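Local coordinates for protein alpha-fucosidase (PDB 2EAD) that is the catalytic domain of a bifidobacterial 1,2-alpha-L-fucosidase, which hydrolyses alpha-1,2-fucosidic linkages to release L-fucose, at residues 797-802 against 823-828; 846-851 against 879-884; 328-333 against 435-440. The protein carries 1 engineered substitution. All blocks are in the same frame, centred on the assembly; numbering follows the deposited sequence.

Contact 1 of 3, residues 797-802 against 823-828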
# COMPACT_ATOMS: atom_id res chain seq x y z
N ASN A 797 3.16 -20.16 -11.10
CA ASN A 797 3.24 -18.76 -11.48
C ASN A 797 3.19 -18.57 -13.00
O ASN A 797 4.00 -17.81 -13.57
CB ASN A 797 4.48 -18.08 -10.88
CG ASN A 797 4.55 -18.15 -9.34
OD1 ASN A 797 3.53 -18.33 -8.66
ND2 ASN A 797 5.75 -18.03 -8.81
N TYR A 798 2.27 -19.25 -13.65
CA TYR A 798 2.15 -19.10 -15.10
C TYR A 798 1.61 -17.71 -15.42
O TYR A 798 0.91 -17.07 -14.61
CB TYR A 798 1.30 -20.22 -15.74
CG TYR A 798 -0.18 -20.21 -15.36
CD1 TYR A 798 -1.13 -19.47 -16.12
CD2 TYR A 798 -0.63 -20.90 -14.24
CE1 TYR A 798 -2.47 -19.47 -15.77
CE2 TYR A 798 -1.98 -20.90 -13.89
CZ TYR A 798 -2.89 -20.17 -14.65
OH TYR A 798 -4.23 -20.17 -14.30
N THR A 799 1.98 -17.24 -16.60
CA THR A 799 1.59 -15.91 -17.09
C THR A 799 0.20 -16.03 -17.71
O THR A 799 -0.03 -16.77 -18.66
CB THR A 799 2.63 -15.42 -18.13
OG1 THR A 799 3.94 -15.50 -17.55
CG2 THR A 799 2.35 -13.98 -18.62
N ASN A 800 -0.75 -15.29 -17.14
CA ASN A 800 -2.13 -15.35 -17.60
C ASN A 800 -2.51 -14.01 -18.25
O ASN A 800 -2.70 -12.98 -17.57
CB ASN A 800 -3.05 -15.74 -16.43
CG ASN A 800 -4.47 -16.04 -16.87
OD1 ASN A 800 -4.86 -15.81 -18.03
ND2 ASN A 800 -5.25 -16.56 -15.95
N ILE A 801 -2.63 -14.03 -19.58
CA ILE A 801 -2.88 -12.84 -20.36
C ILE A 801 -4.39 -12.57 -20.44
O ILE A 801 -5.15 -13.45 -20.78
CB ILE A 801 -2.31 -12.99 -21.82
CG1 ILE A 801 -0.79 -13.22 -21.83
CG2 ILE A 801 -2.74 -11.83 -22.70
CD1 ILE A 801 0.08 -12.13 -21.20
N LEU A 802 -4.79 -11.35 -20.11
CA LEU A 802 -6.20 -10.93 -20.14
C LEU A 802 -7.14 -11.90 -19.43
O LEU A 802 -8.14 -12.37 -20.04
CB LEU A 802 -6.66 -10.64 -21.59
CG LEU A 802 -5.81 -9.62 -22.35
CD1 LEU A 802 -6.17 -9.60 -23.83
CD2 LEU A 802 -5.91 -8.17 -21.73
N PHE A 823 8.90 -11.65 -15.87
CA PHE A 823 8.65 -11.36 -17.26
C PHE A 823 8.01 -10.00 -17.34
O PHE A 823 7.06 -9.73 -16.59
CB PHE A 823 7.67 -12.40 -17.85
CG PHE A 823 8.16 -13.80 -17.76
CD1 PHE A 823 8.91 -14.36 -18.81
CD2 PHE A 823 7.91 -14.56 -16.63
CE1 PHE A 823 9.37 -15.66 -18.73
CE2 PHE A 823 8.39 -15.90 -16.53
CZ PHE A 823 9.11 -16.44 -17.60
N THR A 824 8.50 -9.16 -18.24
CA THR A 824 7.81 -7.92 -18.57
C THR A 824 6.80 -8.21 -19.70
O THR A 824 7.10 -8.88 -20.70
CB THR A 824 8.79 -6.81 -18.93
OG1 THR A 824 9.72 -6.68 -17.84
CG2 THR A 824 8.06 -5.45 -19.12
N VAL A 825 5.57 -7.74 -19.50
CA VAL A 825 4.47 -8.15 -20.36
C VAL A 825 3.82 -6.97 -21.04
O VAL A 825 3.46 -5.99 -20.38
CB VAL A 825 3.39 -8.91 -19.58
CG1 VAL A 825 2.20 -9.25 -20.47
CG2 VAL A 825 3.96 -10.15 -18.90
N GLY A 826 3.64 -7.08 -22.36
CA GLY A 826 2.79 -6.17 -23.11
C GLY A 826 1.75 -6.94 -23.88
O GLY A 826 2.00 -8.07 -24.32
N THR A 827 0.56 -6.37 -24.02
CA THR A 827 -0.55 -7.05 -24.69
C THR A 827 -1.38 -6.04 -25.46
O THR A 827 -1.65 -4.93 -24.96
CB THR A 827 -1.50 -7.78 -23.69
OG1 THR A 827 -0.72 -8.59 -22.80
CG2 THR A 827 -2.50 -8.68 -24.45
N THR A 828 -1.74 -6.44 -26.67
CA THR A 828 -2.65 -5.67 -27.52
C THR A 828 -3.86 -6.54 -27.81
O THR A 828 -3.72 -7.73 -28.10
CB THR A 828 -1.96 -5.23 -28.82
OG1 THR A 828 -0.80 -4.48 -28.47
CG2 THR A 828 -2.89 -4.31 -29.66
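With chi1 at -61°, I801 places CG2 anti to its backbone N and keeps CG1 beside that nitrogen. Each of its two methyls has a different nearest carbon on the facing strand. I801 CG2 rests 3.6 Å from T827 CG2, while I801 CD1 comes equally close to V825 CG1. T827 adopts a matching rotation (chi1 -50°), which leaves its methyl rather than its hydroxyl opposite the backbone N. That methyl, T827 CG2, also meets L802 CD1 at 3.8 Å, the two side chains reaching toward each other tip to tip. T827 OG1 is 3.8 Å from I801 CG2. Nearer the other end, T799 CG2 and V825 CG2 approach end to end at a looser 4.2 Å. T799 OG1 lies obliquely to the F823 ring, nearest to CD2.

Strands 799-801 and 823-828 belong to different sheets. Their axes approach to 9.5 Å and their directions differ by 19°. This is the aligned face-to-face packing of a beta sandwich, in the region of the family 95 C-terminal domain. V837 and L839 of strand 833-841 continue the same buried layer.

All six touching residues are buried, and methyl groups make most of the contact. Both threonines that touch the other strand offer methyls as well as hydroxyls. The chemistry is mainly that of dispersion and water exclusion, so the fit rests on shape more than on directed polar bonds.

Contact 2 of 3, residues 846-851 against 879-884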
# COMPACT_ATOMS: atom_id res chain seq x y z
N GLN A 846 11.60 -20.57 -17.49
CA GLN A 846 10.72 -21.18 -18.48
C GLN A 846 9.38 -20.45 -18.55
O GLN A 846 8.74 -20.28 -17.51
CB GLN A 846 10.46 -22.62 -18.10
CG GLN A 846 9.69 -23.37 -19.16
CD GLN A 846 8.88 -24.48 -18.58
OE1 GLN A 846 8.21 -24.31 -17.54
NE2 GLN A 846 8.93 -25.64 -19.23
N ALA A 847 8.96 -20.04 -19.75
CA ALA A 847 7.63 -19.47 -19.96
C ALA A 847 6.47 -20.46 -20.02
O ALA A 847 6.55 -21.58 -20.59
CB ALA A 847 7.62 -18.56 -21.20
N ALA A 848 5.35 -20.06 -19.42
CA ALA A 848 4.13 -20.86 -19.50
C ALA A 848 2.99 -19.85 -19.57
O ALA A 848 2.80 -19.07 -18.63
CB ALA A 848 4.00 -21.74 -18.28
N VAL A 849 2.29 -19.80 -20.72
CA VAL A 849 1.42 -18.67 -21.00
C VAL A 849 0.00 -19.13 -21.28
O VAL A 849 -0.23 -19.94 -22.18
CB VAL A 849 1.91 -17.77 -22.18
CG1 VAL A 849 1.01 -16.49 -22.32
CG2 VAL A 849 3.36 -17.34 -21.99
N LYS A 850 -0.94 -18.61 -20.49
CA LYS A 850 -2.35 -18.81 -20.77
C LYS A 850 -2.83 -17.57 -21.51
O LYS A 850 -2.40 -16.45 -21.21
CB LYS A 850 -3.13 -19.02 -19.47
CG LYS A 850 -4.61 -19.32 -19.65
CD LYS A 850 -5.28 -19.68 -18.33
CE LYS A 850 -6.73 -20.12 -18.53
NZ LYS A 850 -7.44 -20.36 -17.20
N ILE A 851 -3.71 -17.74 -22.48
CA ILE A 851 -4.31 -16.57 -23.11
C ILE A 851 -5.80 -16.69 -22.90
O ILE A 851 -6.49 -17.42 -23.62
CB ILE A 851 -3.90 -16.38 -24.59
CG1 ILE A 851 -2.37 -16.30 -24.67
CG2 ILE A 851 -4.54 -15.09 -25.14
CD1 ILE A 851 -1.77 -15.90 -26.05
N ALA A 879 -8.37 -26.15 -20.68
CA ALA A 879 -7.65 -24.92 -20.97
C ALA A 879 -6.20 -25.24 -21.36
O ALA A 879 -5.67 -26.26 -20.97
CB ALA A 879 -7.70 -23.98 -19.77
N SER A 880 -5.57 -24.33 -22.08
CA SER A 880 -4.25 -24.55 -22.63
C SER A 880 -3.23 -23.47 -22.27
O SER A 880 -3.57 -22.28 -22.17
CB SER A 880 -4.33 -24.65 -24.16
OG SER A 880 -4.96 -25.87 -24.54
N LEU A 881 -1.99 -23.93 -22.09
CA LEU A 881 -0.80 -23.10 -21.97
C LEU A 881 0.14 -23.36 -23.12
O LEU A 881 0.26 -24.50 -23.59
CB LEU A 881 0.00 -23.44 -20.69
CG LEU A 881 -0.58 -23.41 -19.27
CD1 LEU A 881 0.55 -23.40 -18.21
CD2 LEU A 881 -1.49 -22.21 -19.08
N LEU A 882 0.83 -22.31 -23.54
CA LEU A 882 1.98 -22.39 -24.40
C LEU A 882 3.19 -22.38 -23.49
O LEU A 882 3.37 -21.46 -22.70
CB LEU A 882 2.03 -21.20 -25.34
CG LEU A 882 1.13 -21.29 -26.57
CD1 LEU A 882 1.10 -19.90 -27.22
CD2 LEU A 882 1.62 -22.39 -27.54
N VAL A 883 3.99 -23.44 -23.55
CA VAL A 883 5.21 -23.48 -22.75
C VAL A 883 6.48 -23.55 -23.62
O VAL A 883 6.52 -24.22 -24.68
CB VAL A 883 5.13 -24.51 -21.54
CG1 VAL A 883 3.70 -25.07 -21.34
CG2 VAL A 883 6.13 -25.63 -21.63
N PHE A 884 7.50 -22.82 -23.20
CA PHE A 884 8.73 -22.74 -23.96
C PHE A 884 9.85 -22.21 -23.09
O PHE A 884 9.61 -21.45 -22.16
CB PHE A 884 8.54 -21.90 -25.25
CG PHE A 884 7.95 -20.54 -25.03
CD1 PHE A 884 8.78 -19.43 -24.94
CD2 PHE A 884 6.57 -20.37 -24.92
CE1 PHE A 884 8.24 -18.15 -24.75
CE2 PHE A 884 6.02 -19.11 -24.72
CZ PHE A 884 6.86 -17.99 -24.64
O HOH W 1 -5.00 -20.30 -23.00
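The F884 ring has A847 CB over one face, a CH-pi contact with the carbon 3.7 Å from the ring centroid and 18° off the normal. The motif is an antiparallel strand pair, 847-851 with 880-884, in one sheet of the C-terminal beta sandwich. V849 CG2 approaches the same ring obliquely, 4.2 Å from F884 CE2. The ring of Y892 also meets it, with the planes inclined. F884 takes the crowded position (chi1 52°), its CG between the backbone N and the carbonyl carbon, and the ring is thereby laid over A847.

A847 with F884 and V849 with L882 are hydrogen-bonded pairs. The bond from V849 N to L882 O is 2.8 Å long. These four side chains face the sandwich interior, where L839, Y859 and V861 lie. A848, K850, L881 and V883 point to the other face. There L881 CD1 touches A848 CB at 3.8 Å and L881 CD2 touches K850 CB at 3.6 Å. K850 is fully extended and runs past A879.

Beyond the paired residues the backbones are joined by a water, which accepts from I851 N at 2.9 Å and donates to S880 O at 2.6 Å.

Contact 3 of 3, residues 328-333 against 435-440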
# COMPACT_ATOMS: atom_id res chain seq x y z
N SER A 328 10.58 10.05 -14.28
CA SER A 328 10.16 9.44 -15.55
C SER A 328 10.67 8.01 -15.76
O SER A 328 9.97 7.19 -16.35
CB SER A 328 10.49 10.37 -16.77
OG SER A 328 11.88 10.33 -17.08
N ALA A 329 11.87 7.70 -15.25
CA ALA A 329 12.43 6.35 -15.34
C ALA A 329 11.46 5.31 -14.77
O ALA A 329 11.38 4.19 -15.28
CB ALA A 329 13.75 6.27 -14.60
N ILE A 330 10.74 5.67 -13.71
CA ILE A 330 9.82 4.72 -13.08
C ILE A 330 8.42 4.90 -13.69
O ILE A 330 7.78 3.93 -14.08
CB ILE A 330 9.74 4.92 -11.54
CG1 ILE A 330 11.12 4.77 -10.88
CG2 ILE A 330 8.66 3.95 -10.91
CD1 ILE A 330 11.21 5.51 -9.51
N TYR A 331 7.98 6.16 -13.78
CA TYR A 331 6.64 6.47 -14.28
C TYR A 331 6.37 5.89 -15.67
O TYR A 331 5.30 5.31 -15.94
CB TYR A 331 6.36 7.99 -14.25
CG TYR A 331 4.90 8.26 -14.55
CD1 TYR A 331 3.92 8.13 -13.57
CD2 TYR A 331 4.51 8.62 -15.84
CE1 TYR A 331 2.56 8.37 -13.89
CE2 TYR A 331 3.20 8.85 -16.16
CZ TYR A 331 2.22 8.73 -15.20
OH TYR A 331 0.91 8.97 -15.57
N ASP A 332 7.35 6.04 -16.56
CA ASP A 332 7.14 5.68 -17.98
C ASP A 332 7.30 4.21 -18.32
O ASP A 332 7.16 3.83 -19.48
CB ASP A 332 8.05 6.54 -18.88
CG ASP A 332 7.59 7.98 -18.96
OD1 ASP A 332 6.37 8.26 -18.77
OD2 ASP A 332 8.44 8.85 -19.23
N ARG A 333 7.56 3.36 -17.32
CA ARG A 333 7.68 1.93 -17.54
C ARG A 333 6.41 1.27 -18.02
O ARG A 333 6.47 0.27 -18.73
CB ARG A 333 8.10 1.19 -16.27
CG ARG A 333 9.48 1.57 -15.79
CD ARG A 333 9.72 0.97 -14.41
NE ARG A 333 11.05 1.34 -13.92
CZ ARG A 333 11.50 1.11 -12.70
NH1 ARG A 333 10.72 0.55 -11.78
NH2 ARG A 333 12.73 1.49 -12.37
N ALA A 435 2.69 -3.43 -11.52
CA ALA A 435 2.78 -2.15 -12.26
C ALA A 435 4.24 -1.61 -12.35
O ALA A 435 4.46 -0.43 -12.64
CB ALA A 435 1.86 -1.09 -11.65
N ASN A 436 5.21 -2.51 -12.15
CA ASN A 436 6.61 -2.27 -12.50
C ASN A 436 7.21 -1.14 -11.66
O ASN A 436 7.75 -0.17 -12.19
CB ASN A 436 6.75 -2.01 -14.02
CG ASN A 436 8.11 -2.44 -14.58
OD1 ASN A 436 9.07 -2.68 -13.83
ND2 ASN A 436 8.19 -2.54 -15.93
N MET A 437 7.11 -1.29 -10.33
CA MET A 437 7.68 -0.34 -9.40
C MET A 437 8.35 -1.13 -8.27
O MET A 437 8.36 -0.70 -7.13
CB MET A 437 6.60 0.58 -8.82
CG MET A 437 5.84 1.38 -9.89
SD MET A 437 4.58 2.46 -9.18
CE MET A 437 3.47 1.28 -8.42
N GLY A 438 8.89 -2.28 -8.62
CA GLY A 438 9.40 -3.26 -7.66
C GLY A 438 10.33 -2.70 -6.58
O GLY A 438 10.18 -3.05 -5.41
N GLU A 439 11.30 -1.86 -6.96
CA GLU A 439 12.22 -1.27 -5.99
C GLU A 439 11.52 -0.35 -4.97
O GLU A 439 12.05 -0.07 -3.88
CB GLU A 439 13.38 -0.55 -6.69
CG GLU A 439 13.03 0.83 -7.26
CD GLU A 439 12.50 0.80 -8.67
OE1 GLU A 439 11.83 -0.20 -9.09
OE2 GLU A 439 12.72 1.80 -9.37
N LEU A 440 10.31 0.12 -5.31
CA LEU A 440 9.54 0.95 -4.38
C LEU A 440 8.97 0.17 -3.20
O LEU A 440 8.46 0.77 -2.25
CB LEU A 440 8.43 1.72 -5.13
CG LEU A 440 8.82 3.03 -5.83
CD1 LEU A 440 10.20 3.12 -6.46
CD2 LEU A 440 7.79 3.62 -6.79
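R333 and E439 meet end-on, two nitrogens against two oxygens. R333 NH1 donates to E439 OE1 at 3.0 Å, nearly straight, on the syn lone pair and in the guanidinium plane. R333 NH2 donates to E439 OE2, also at 3.0 Å, but this bond is more bent and tilted from both planes. The guanidinium and carboxylate planes are 41° apart, consistent with one arm of the pair being straighter than the other.

The conformations differ sharply. R333 is extended from CG to NE, which carries the guanidinium to the E439 carboxylate. E439 has CG between its backbone N and carbonyl carbon (chi1 78°) and bends again at chi2 (-88°), which turns the carboxylate back toward the arginine. R333 NH1 makes a second bond, 3.1 Å to N436 O. That oxygen lies in the guanidinium plane, although the donor sits above the carbonyl plane. NH1 thus links a side chain and a backbone carbonyl of segment 435-440. I330 CA lies over one face of the guanidinium group.

The N436 side chain crosses R333 at about a right angle, its ND2 3.7 Å from R333 CB. ND2 has its hydrogen bond with G816 O. Next to the salt bridge, I330 CG2 packs on M437 CG at 3.9 Å and I330 CD1 on L440 CD1 at 4.0 Å. R380 bonds to the carbonyls of I330, Y331 and A435, and so ties both segments to helix 365-386. L440 O bonds to S387 OG, next to the calcium ligand S386.

The arrangement is a bidentate arginine-glutamate salt bridge between the residues just past helix 316-331 and the 3-10 turn leading into helix 442-463, at the (alpha/alpha)6 catalytic domain of family 95.

Along the chain contact 3 comes first, then contact 1, then contact 2. Contacts 1 and 2 have centres about 10 Å apart and share a sheet, in which strands 794-801 and 847-851 run side by side. Backbone hydrogen bonds join T799 to A848 and K850. Contact 1 joins that sheet to the opposite one, and contact 2 extends it by strand 880-884. Contact 3 lies in the region of the family 95 catalytic domain, its centre about 17 Å from that of contact 1 and about 26 Å from that of contact 2. Strand 335-337, just after segment 328-333, pairs with strand 812-819, the neighbour of 823-830. The polypeptide just after contact 3 thus adds a strand to a sheet of the C-terminal sandwich.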